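Local structure of Zn-dependent hydrolase, glyoxylase (6T5K) at residues A[111-116]-A[136-141]; A[157-162]-A[211-216]; A[205-210]-A[234-239]. The protein is a zinc-dependent class B metallo-beta-lactamase that probably opens the ring of beta-lactam antibiotics, carbapenems among them, by hydrolysis. One frame throughout, in Å; residues are numbered along the deposited sequence. Where two conformers were deposited one is given.

Contact 1: residues A[111-116]-A[136-141]. With EDO (1,2-ethanediol), chain D; EDO (1,2-ethanediol), chain F.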
loop_
_atom_site.group_PDB
_atom_site.type_symbol
_atom_site.label_atom_id
_atom_site.label_comp_id
_atom_site.label_asym_id
_atom_site.label_seq_id
_atom_site.Cartn_x
_atom_site.Cartn_y
_atom_site.Cartn_z
ATOM N N ALA A 111 8.458 14.218 -1.320
ATOM C CA ALA A 111 9.672 13.651 -1.885
ATOM C C ALA A 111 9.439 13.147 -3.307
ATOM O O ALA A 111 10.333 13.210 -4.150
ATOM C CB ALA A 111 10.201 12.534 -0.987
ATOM N N PHE A 112 8.255 12.602 -3.576
ATOM C CA PHE A 112 7.931 12.191 -4.934
ATOM C C PHE A 112 7.686 13.405 -5.812
ATOM O O PHE A 112 8.203 13.490 -6.936
ATOM C CB PHE A 112 6.703 11.286 -4.916
ATOM C CG PHE A 112 6.995 9.892 -4.467
ATOM C CD1 PHE A 112 7.004 9.559 -3.123
ATOM C CD2 PHE A 112 7.276 8.903 -5.390
ATOM C CE1 PHE A 112 7.271 8.266 -2.716
ATOM C CE2 PHE A 112 7.550 7.621 -4.980
ATOM C CZ PHE A 112 7.547 7.311 -3.638
ATOM N N HIS A 113 6.927 14.372 -5.299
ATOM C CA HIS A 113 6.591 15.536 -6.090
ATOM C C HIS A 113 7.842 16.317 -6.454
ATOM O O HIS A 113 7.978 16.778 -7.587
ATOM C CB HIS A 113 5.626 16.398 -5.303
ATOM C CG HIS A 113 4.306 15.745 -5.046
ATOM N ND1 HIS A 113 3.418 16.220 -4.111
ATOM C CD2 HIS A 113 3.717 14.659 -5.615
ATOM C CE1 HIS A 113 2.344 15.446 -4.100
ATOM N NE2 HIS A 113 2.506 14.482 -4.992
ATOM N N ALA A 114 8.785 16.430 -5.530
ATOM C CA ALA A 114 10.026 17.144 -5.814
ATOM C C ALA A 114 10.747 16.568 -7.027
ATOM O O ALA A 114 11.460 17.292 -7.742
ATOM C CB ALA A 114 10.928 17.036 -4.594
ATOM N N ARG A 115 10.596 15.271 -7.256
ATOM C CA ARG A 115 11.210 14.566 -8.367
ATOM C C ARG A 115 10.313 14.495 -9.595
ATOM O O ARG A 115 10.655 13.801 -10.564
ATOM C CB ARG A 115 11.586 13.153 -7.923
ATOM C CG ARG A 115 12.707 13.123 -6.897
ATOM C CD ARG A 115 12.775 11.771 -6.175
ATOM N NE ARG A 115 13.985 11.651 -5.389
ATOM C CZ ARG A 115 14.139 12.147 -4.165
ATOM N NH1 ARG A 115 13.138 12.775 -3.566
ATOM N NH2 ARG A 115 15.313 12.021 -3.542
ATOM N N ASN A 116 9.191 15.214 -9.584
ATOM C CA ASN A 116 8.260 15.212 -10.710
ATOM C C ASN A 116 7.695 13.827 -10.958
ATOM O O ASN A 116 7.316 13.499 -12.083
ATOM C CB ASN A 116 8.899 15.860 -11.934
ATOM C CG ASN A 116 9.132 17.352 -11.714
ATOM O OD1 ASN A 116 8.374 18.041 -11.030
ATOM N ND2 ASN A 116 10.234 17.847 -12.282
ATOM N N GLN A 136 -0.940 16.337 -0.245
ATOM C CA GLN A 136 -2.085 16.028 -1.096
ATOM C C GLN A 136 -1.666 15.261 -2.337
ATOM O O GLN A 136 -0.831 15.746 -3.115
ATOM C CB GLN A 136 -2.776 17.323 -1.508
ATOM C CG GLN A 136 -3.631 17.953 -0.411
ATOM C CD GLN A 136 -4.249 19.245 -0.888
ATOM O OE1 GLN A 136 -4.843 19.298 -1.973
ATOM N NE2 GLN A 136 -4.103 20.301 -0.094
ATOM N N PRO A 137 -2.259 14.104 -2.605
ATOM C CA PRO A 137 -2.057 13.468 -3.910
ATOM C C PRO A 137 -2.518 14.396 -5.025
ATOM O O PRO A 137 -3.455 15.181 -4.871
ATOM C CB PRO A 137 -2.918 12.199 -3.826
ATOM C CG PRO A 137 -3.097 11.962 -2.354
ATOM C CD PRO A 137 -3.203 13.348 -1.777
ATOM N N GLN A 138 -1.864 14.275 -6.174
ATOM C CA GLN A 138 -2.113 15.201 -7.267
ATOM C C GLN A 138 -3.276 14.797 -8.149
ATOM O O GLN A 138 -3.986 15.672 -8.656
ATOM C CB GLN A 138 -0.878 15.319 -8.147
ATOM C CG GLN A 138 0.271 15.945 -7.424
ATOM C CD GLN A 138 1.572 15.752 -8.174
ATOM O OE1 GLN A 138 1.729 14.792 -8.947
ATOM N NE2 GLN A 138 2.501 16.687 -7.988
ATOM N N LYS A 139 -3.478 13.502 -8.344
ATOM C CA LYS A 139 -4.409 13.004 -9.350
ATOM C C LYS A 139 -5.377 12.046 -8.680
ATOM O O LYS A 139 -4.955 11.082 -8.037
ATOM C CB LYS A 139 -3.661 12.302 -10.484
ATOM C CG LYS A 139 -2.708 13.242 -11.240
ATOM C CD LYS A 139 -1.852 12.482 -12.219
ATOM C CE LYS A 139 -1.651 13.242 -13.536
ATOM N N GLY A 140 -6.667 12.294 -8.843
ATOM C CA GLY A 140 -7.675 11.425 -8.280
ATOM C C GLY A 140 -8.275 10.519 -9.337
ATOM O O GLY A 140 -8.283 10.836 -10.525
ATOM N N PHE A 141 -8.782 9.377 -8.888
ATOM C CA PHE A 141 -9.523 8.478 -9.755
ATOM C C PHE A 141 -10.790 8.021 -9.043
ATOM O O PHE A 141 -10.882 8.037 -7.818
ATOM C CB PHE A 141 -8.682 7.274 -10.173
ATOM C CG PHE A 141 -8.381 6.326 -9.070
ATOM C CD1 PHE A 141 -9.236 5.267 -8.794
ATOM C CD2 PHE A 141 -7.247 6.481 -8.295
ATOM C CE1 PHE A 141 -8.940 4.362 -7.762
ATOM C CE2 PHE A 141 -6.962 5.592 -7.249
ATOM C CZ PHE A 141 -7.795 4.530 -7.006
HETATM C C1 EDO D . 8.318 19.615 -8.017
HETATM O O1 EDO D . 9.615 19.829 -8.589
HETATM C C2 EDO D . 8.106 20.554 -6.829
HETATM O O2 EDO D . 7.226 19.965 -5.861
HETATM C C1 EDO F . 2.172 18.648 -0.316
HETATM O O1 EDO F . 0.786 18.706 -0.764
HETATM C C2 EDO F . 3.107 17.696 -1.107
HETATM O O2 EDO F . 3.964 18.301 -2.147
HETATM O O HOH W 1 5.521 17.984 -8.828
#

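Contact 2: residues A[157-162]-A[211-216]. With EDO (1,2-ethanediol), chain B.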
loop_
_atom_site.group_PDB
_atom_site.type_symbol
_atom_site.label_atom_id
_atom_site.label_comp_id
_atom_site.label_asym_id
_atom_site.label_seq_id
_atom_site.Cartn_x
_atom_site.Cartn_y
_atom_site.Cartn_z
ATOM N N HIS A 157 -7.911 0.062 -7.126
ATOM C CA HIS A 157 -9.345 -0.181 -7.202
ATOM C C HIS A 157 -10.012 0.127 -5.881
ATOM O O HIS A 157 -9.508 -0.268 -4.835
ATOM C CB HIS A 157 -9.595 -1.637 -7.592
ATOM C CG HIS A 157 -10.965 -1.929 -8.112
ATOM N ND1 HIS A 157 -11.171 -2.418 -9.380
ATOM C CD2 HIS A 157 -12.184 -1.858 -7.531
ATOM C CE1 HIS A 157 -12.462 -2.637 -9.559
ATOM N NE2 HIS A 157 -13.100 -2.292 -8.462
ATOM N N TYR A 158 -11.135 0.850 -5.957
ATOM C CA TYR A 158 -11.989 1.113 -4.807
ATOM C C TYR A 158 -13.108 0.078 -4.743
ATOM O O TYR A 158 -13.891 -0.065 -5.691
ATOM C CB TYR A 158 -12.577 2.523 -4.906
ATOM C CG TYR A 158 -13.401 2.914 -3.728
ATOM C CD1 TYR A 158 -12.809 3.134 -2.477
ATOM C CD2 TYR A 158 -14.785 3.070 -3.847
ATOM C CE1 TYR A 158 -13.556 3.488 -1.386
ATOM C CE2 TYR A 158 -15.551 3.434 -2.750
ATOM C CZ TYR A 158 -14.927 3.647 -1.533
ATOM O OH TYR A 158 -15.681 4.003 -0.464
ATOM N N PHE A 159 -13.197 -0.605 -3.614
ATOM C CA PHE A 159 -14.228 -1.596 -3.370
ATOM C C PHE A 159 -15.173 -1.208 -2.247
ATOM O O PHE A 159 -16.082 -1.994 -1.934
ATOM C CB PHE A 159 -13.575 -2.921 -3.003
ATOM C CG PHE A 159 -12.997 -3.656 -4.168
ATOM C CD1 PHE A 159 -13.798 -4.415 -4.993
ATOM C CD2 PHE A 159 -11.638 -3.593 -4.438
ATOM C CE1 PHE A 159 -13.265 -5.117 -6.051
ATOM C CE2 PHE A 159 -11.095 -4.325 -5.494
ATOM C CZ PHE A 159 -11.910 -5.057 -6.310
ATOM N N GLY A 160 -15.005 -0.032 -1.650
ATOM C CA GLY A 160 -15.857 0.412 -0.570
ATOM C C GLY A 160 -15.080 0.743 0.688
ATOM O O GLY A 160 -13.856 0.653 0.751
ATOM N N GLU A 161 -15.832 1.157 1.693
ATOM C CA GLU A 161 -15.248 1.663 2.931
ATOM C C GLU A 161 -14.781 0.524 3.853
ATOM O O GLU A 161 -15.239 -0.612 3.785
ATOM C CB GLU A 161 -16.272 2.535 3.648
ATOM C CG GLU A 161 -16.843 3.652 2.789
ATOM C CD GLU A 161 -17.493 4.770 3.595
ATOM O OE1 GLU A 161 -17.530 4.689 4.859
ATOM O OE2 GLU A 161 -17.951 5.750 2.958
ATOM N N GLY A 162 -13.850 0.860 4.746
ATOM C CA GLY A 162 -13.395 -0.088 5.736
ATOM C C GLY A 162 -12.557 0.593 6.790
ATOM O O GLY A 162 -13.068 1.268 7.683
ATOM N N THR A 211 -13.869 -11.981 -3.639
ATOM C CA THR A 211 -14.629 -12.466 -4.791
ATOM C C THR A 211 -14.015 -12.014 -6.115
ATOM O O THR A 211 -14.131 -12.712 -7.134
ATOM C CB THR A 211 -16.068 -11.971 -4.657
ATOM O OG1 THR A 211 -16.627 -12.464 -3.439
ATOM C CG2 THR A 211 -16.936 -12.432 -5.768
ATOM N N ALA A 212 -13.411 -10.829 -6.139
ATOM C CA ALA A 212 -12.813 -10.306 -7.364
ATOM C C ALA A 212 -11.490 -10.989 -7.696
ATOM O O ALA A 212 -11.150 -11.124 -8.877
ATOM C CB ALA A 212 -12.541 -8.801 -7.223
ATOM N N TYR A 213 -10.714 -11.367 -6.676
ATOM C CA TYR A 213 -9.355 -11.890 -6.857
ATOM C C TYR A 213 -9.209 -13.255 -6.189
ATOM O O TYR A 213 -8.408 -13.443 -5.277
ATOM C CB TYR A 213 -8.334 -10.902 -6.299
ATOM C CG TYR A 213 -8.508 -9.476 -6.764
ATOM C CD1 TYR A 213 -8.466 -9.140 -8.107
ATOM C CD2 TYR A 213 -8.708 -8.470 -5.852
ATOM C CE1 TYR A 213 -8.610 -7.834 -8.536
ATOM C CE2 TYR A 213 -8.856 -7.158 -6.259
ATOM C CZ TYR A 213 -8.816 -6.840 -7.605
ATOM O OH TYR A 213 -8.952 -5.521 -7.979
ATOM N N PRO A 214 -9.945 -14.253 -6.662
ATOM C CA PRO A 214 -9.890 -15.573 -6.027
ATOM C C PRO A 214 -8.578 -16.300 -6.208
ATOM O O PRO A 214 -8.309 -17.255 -5.463
ATOM C CB PRO A 214 -11.033 -16.340 -6.705
ATOM C CG PRO A 214 -11.179 -15.631 -8.048
ATOM C CD PRO A 214 -10.935 -14.177 -7.737
ATOM N N ASN A 215 -7.726 -15.843 -7.120
ATOM C CA ASN A 215 -6.488 -16.538 -7.417
ATOM C C ASN A 215 -5.279 -15.915 -6.752
ATOM O O ASN A 215 -4.152 -16.319 -7.050
ATOM C CB ASN A 215 -6.264 -16.596 -8.927
ATOM C CG ASN A 215 -7.454 -17.180 -9.650
ATOM O OD1 ASN A 215 -8.056 -16.547 -10.542
ATOM N ND2 ASN A 215 -7.866 -18.361 -9.211
ATOM N N LEU A 216 -5.479 -14.963 -5.847
ATOM C CA LEU A 216 -4.344 -14.317 -5.209
ATOM C C LEU A 216 -3.423 -15.338 -4.557
ATOM O O LEU A 216 -3.867 -16.271 -3.875
ATOM C CB LEU A 216 -4.809 -13.327 -4.158
ATOM C CG LEU A 216 -5.367 -12.042 -4.742
ATOM C CD1 LEU A 216 -6.068 -11.266 -3.639
ATOM C CD2 LEU A 216 -4.266 -11.216 -5.370
HETATM C C1 EDO B . -16.008 6.147 7.666
HETATM O O1 EDO B . -17.373 5.973 7.295
HETATM C C2 EDO B . -15.896 7.067 8.853
HETATM O O2 EDO B . -16.647 8.248 8.566
#

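Contact 3: residues A[205-210]-A[234-239]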
loop_
_atom_site.group_PDB
_atom_site.type_symbol
_atom_site.label_atom_id
_atom_site.label_comp_id
_atom_site.label_asym_id
_atom_site.label_seq_id
_atom_site.Cartn_x
_atom_site.Cartn_y
_atom_site.Cartn_z
ATOM N N THR A 205 -16.861 -4.853 1.965
ATOM C CA THR A 205 -15.773 -4.464 1.073
ATOM C C THR A 205 -14.758 -5.579 0.899
ATOM O O THR A 205 -14.350 -5.887 -0.226
ATOM C CB THR A 205 -15.121 -3.225 1.673
ATOM O OG1 THR A 205 -16.120 -2.197 1.733
ATOM C CG2 THR A 205 -13.912 -2.786 0.855
ATOM N N VAL A 206 -14.348 -6.210 2.007
ATOM C CA VAL A 206 -13.341 -7.257 1.889
ATOM C C VAL A 206 -13.878 -8.461 1.124
ATOM O O VAL A 206 -13.146 -9.098 0.362
ATOM C CB VAL A 206 -12.727 -7.609 3.252
ATOM C CG1 VAL A 206 -11.770 -8.784 3.118
ATOM C CG2 VAL A 206 -12.002 -6.365 3.763
ATOM N N ASN A 207 -15.139 -8.827 1.325
ATOM C CA ASN A 207 -15.653 -9.939 0.562
ATOM C C ASN A 207 -15.677 -9.609 -0.930
ATOM O O ASN A 207 -15.468 -10.511 -1.767
ATOM C CB ASN A 207 -17.052 -10.336 1.026
ATOM C CG ASN A 207 -17.488 -11.678 0.442
ATOM O OD1 ASN A 207 -18.145 -11.740 -0.592
ATOM N ND2 ASN A 207 -17.035 -12.760 1.057
ATOM N N LYS A 208 -15.928 -8.336 -1.288
ATOM C CA LYS A 208 -15.901 -7.981 -2.703
ATOM C C LYS A 208 -14.507 -8.227 -3.262
ATOM O O LYS A 208 -14.340 -8.704 -4.393
ATOM C CB LYS A 208 -16.313 -6.552 -2.983
ATOM C CG LYS A 208 -17.760 -6.314 -2.693
ATOM C CD LYS A 208 -18.091 -4.867 -2.734
ATOM C CE LYS A 208 -17.796 -4.317 -4.063
ATOM N NZ LYS A 208 -17.813 -2.805 -4.072
ATOM N N ILE A 209 -13.473 -7.919 -2.457
ATOM C CA ILE A 209 -12.076 -8.124 -2.865
ATOM C C ILE A 209 -11.780 -9.608 -3.048
ATOM O O ILE A 209 -11.205 -10.027 -4.053
ATOM C CB ILE A 209 -11.117 -7.493 -1.832
ATOM C CG1 ILE A 209 -11.292 -5.958 -1.848
ATOM C CG2 ILE A 209 -9.649 -7.836 -2.132
ATOM C CD1 ILE A 209 -10.658 -5.250 -0.697
ATOM N N SER A 210 -12.158 -10.419 -2.063
ATOM C CA SER A 210 -11.933 -11.853 -2.184
ATOM C C SER A 210 -12.628 -12.401 -3.421
ATOM O O SER A 210 -12.050 -13.194 -4.178
ATOM C CB SER A 210 -12.471 -12.543 -0.935
ATOM O OG SER A 210 -11.813 -12.048 0.215
ATOM N N TYR A 234 -9.367 -13.847 7.052
ATOM C CA TYR A 234 -9.173 -13.421 8.427
ATOM C C TYR A 234 -9.771 -12.041 8.671
ATOM O O TYR A 234 -10.459 -11.818 9.671
ATOM C CB TYR A 234 -7.680 -13.390 8.760
ATOM C CG TYR A 234 -7.496 -12.879 10.162
ATOM C CD1 TYR A 234 -7.788 -13.689 11.246
ATOM C CD2 TYR A 234 -7.079 -11.577 10.402
ATOM C CE1 TYR A 234 -7.674 -13.203 12.536
ATOM C CE2 TYR A 234 -6.991 -11.075 11.677
ATOM C CZ TYR A 234 -7.285 -11.885 12.741
ATOM O OH TYR A 234 -7.174 -11.392 14.025
ATOM N N THR A 235 -9.523 -11.108 7.752
ATOM C CA THR A 235 -9.987 -9.742 7.944
ATOM C C THR A 235 -11.499 -9.670 7.878
ATOM O O THR A 235 -12.129 -8.992 8.693
ATOM C CB THR A 235 -9.383 -8.821 6.890
ATOM O OG1 THR A 235 -7.959 -8.828 7.043
ATOM C CG2 THR A 235 -9.872 -7.421 7.062
ATOM N N GLU A 236 -12.099 -10.336 6.885
ATOM C CA GLU A 236 -13.554 -10.341 6.829
ATOM C C GLU A 236 -14.143 -10.908 8.123
ATOM O O GLU A 236 -15.095 -10.346 8.690
ATOM C CB GLU A 236 -14.035 -11.090 5.602
ATOM C CG GLU A 236 -15.525 -10.952 5.458
ATOM C CD GLU A 236 -16.137 -11.763 4.327
ATOM O OE1 GLU A 236 -15.388 -12.255 3.473
ATOM O OE2 GLU A 236 -17.393 -11.905 4.316
ATOM N N THR A 237 -13.585 -12.022 8.605
ATOM C CA THR A 237 -14.108 -12.656 9.814
ATOM C C THR A 237 -13.969 -11.746 11.027
ATOM O O THR A 237 -14.854 -11.690 11.897
ATOM C CB THR A 237 -13.349 -13.955 10.066
ATOM O OG1 THR A 237 -13.491 -14.803 8.919
ATOM C CG2 THR A 237 -13.883 -14.672 11.327
ATOM N N LEU A 238 -12.844 -11.047 11.114
ATOM C CA LEU A 238 -12.587 -10.171 12.246
ATOM C C LEU A 238 -13.642 -9.089 12.373
ATOM O O LEU A 238 -13.988 -8.693 13.493
ATOM C CB LEU A 238 -11.210 -9.538 12.062
ATOM C CG LEU A 238 -10.682 -8.595 13.140
ATOM C CD1 LEU A 238 -10.486 -9.337 14.452
ATOM C CD2 LEU A 238 -9.385 -7.965 12.630
ATOM N N PHE A 239 -14.155 -8.600 11.244
ATOM C CA PHE A 239 -15.126 -7.524 11.263
ATOM C C PHE A 239 -16.553 -7.972 10.985
ATOM O O PHE A 239 -17.452 -7.131 10.942
ATOM C CB PHE A 239 -14.699 -6.444 10.275
ATOM C CG PHE A 239 -13.506 -5.658 10.744
ATOM C CD1 PHE A 239 -13.626 -4.694 11.731
ATOM C CD2 PHE A 239 -12.254 -5.919 10.221
ATOM C CE1 PHE A 239 -12.523 -3.979 12.176
ATOM C CE2 PHE A 239 -11.138 -5.208 10.655
ATOM C CZ PHE A 239 -11.267 -4.231 11.624
HETATM O O HOH W 2 -12.915 -12.566 2.470
#

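Contact 1: residues A[111-116]-A[136-141]
His113 and Gln138 carry this surface contact, the imidazole lying flat against the side-chain amide with only 6° between their planes. His113 stands in the last turn of helix 109-114, its CB directed toward the 136-141 segment. With CG beside the backbone N and anti to the carbonyl carbon (chi1 -65°), the ring is carried out to the glutamine. CG and CD2 lie beneath the amide nitrogen: Gln138 NE2 is 3.6 Å from His113 CG and 3.4 Å from His113 CD2, placed over the rim of the ring rather than its centre. Further along the same face, His113 NE2 lies 3.6 Å from Gln138 CD. At the edge, His113 ND1 gives a nearly straight hydrogen bond (2.9 Å, 168°) to O2 of a 1,2-ethanediol in the ring plane, and O1 of that diol accepts a bond from Gln136 N at 3.0 Å, so a molecule probably from the crystallisation liquor bridges the segments. His113 CE1 comes within 3.3 Å of Gln136 O. The remaining nitrogen, NE2, is hydrogen-bonded to Ser119 OG, which also binds Gln138 N. In the crystal, with both nitrogens bonded, the ring is held in this rotation; of the two bonds, only that to Ser119 OG belongs to the protein itself. The geometry at Asn116 (positive phi) fits a Schellman motif ending the helix. The contact thus ties that helix end to the entry of edge strand 139-141, which lies parallel to strand 119-122 and is joined to it through helix 123-131 in a beta-alpha-beta crossover of the metallo-beta-lactamase fold.

Contact 2: residues A[157-162]-A[211-216]
Phe159 and Tyr213 bury the most surface here, with Ala212 third, and they meet by van der Waals contact, with no hydrogen bond between the segments. The tyrosine reaches the phenylalanine at its outer end: Tyr213 OH lies in the plane of the Phe159 ring, 3.4 Å from Phe159 CZ and so against the ring edge. Behind the hydroxyl, Tyr213 CE2 is 3.7 Å from Phe159 CE2. The two planes are turned 86° from each other with centroids 5.7 Å apart, the rings meeting obliquely. Ala212 adds its methyl group from the last helical turn, with CB 3.9 Å from Phe159 CZ. That same methyl sits over the centre of the Tyr213 ring, so it touches both aromatic groups. Tyr213 is the first residue to leave helical backbone angles, and its CG is anti to the carbonyl carbon (chi1 -50°), which sends the ring back under Ala212 and toward the loop.

Within the 157-162 segment, His157 backs the phenylalanine: its CD2 stands 3.3 Å above the centre of the Phe159 ring. The histidine CB also comes to 4.0 Å from Tyr213 OH, while its ND1 is hydrogen-bonded to Glu144. Phe159 is therefore approached over a face by His157 and at its edge by Tyr213. The cluster lies where helix 201-212 ends over the smaller sheet: Ile169 of strand 169-172 touches all three aromatic residues, Tyr171 stacks on Tyr213, Leu178 of strand 177-181 packs against Tyr213, and Thr205 and Ile209 of the helix pack on Phe159.

Contact 3: residues A[205-210]-A[234-239]
Val206 spreads its two methyl groups over neighbouring residues of the facing helix. CG1, anti to the backbone N (chi1 175°), rests 4.1 Å from Glu236 CB, the two side chains running alongside each other with their ends pointing opposite ways. CG2 meets Thr235 CG2, also at 4.1 Å, the two side chains lying roughly perpendicular; the threonine hydroxyl is turned elsewhere, to Leu231 O and Lys185 N. This apolar patch lies between two nearly antiparallel helical segments, their axes 9.2 Å apart and 158° between directions. They belong to helices 201-212 and 230-239, the pair in the C-terminal half of the metallo-beta-lactamase fold, and Trp202 and Pro203 extend the same interface toward Phe239. On the partly exposed flank the contact turns polar. Asn207 ND2 donates to Glu236 OE1 (3.0 Å, 172°), with the acceptor lying in the plane of the asparagine amide and the oxygen met on its syn side, slightly out of the carboxylate plane. The extended glutamate brings OE1 to a second donor, a water 2.7 Å away. Two donors on one carboxylate oxygen would be expected to favour its charged form.

In the fold
Contacts 2 and 3 are neighbours, their centres 9 Å apart, and share helix 201-212. The 157-162 loop is bonded to that helix: Glu161 O lies 2.7 Å from Thr205 OG1 and Phe159 O 2.9 Å from Lys208 NZ, both probable hydrogen bonds. Both contacts lie outside the zinc coordination shells: zinc ligand His163 is, side chain to side chain, about 12 Å from Phe159 and about 8 Å from Thr235, itself about 12 Å from a zinc ion. Contact 1 stands apart on the larger sheet, its centre 25 Å from that of contact 2 and 30 Å from that of contact 3, although the nearest atoms of contacts 1 and 2 come within about 4 Å without touching.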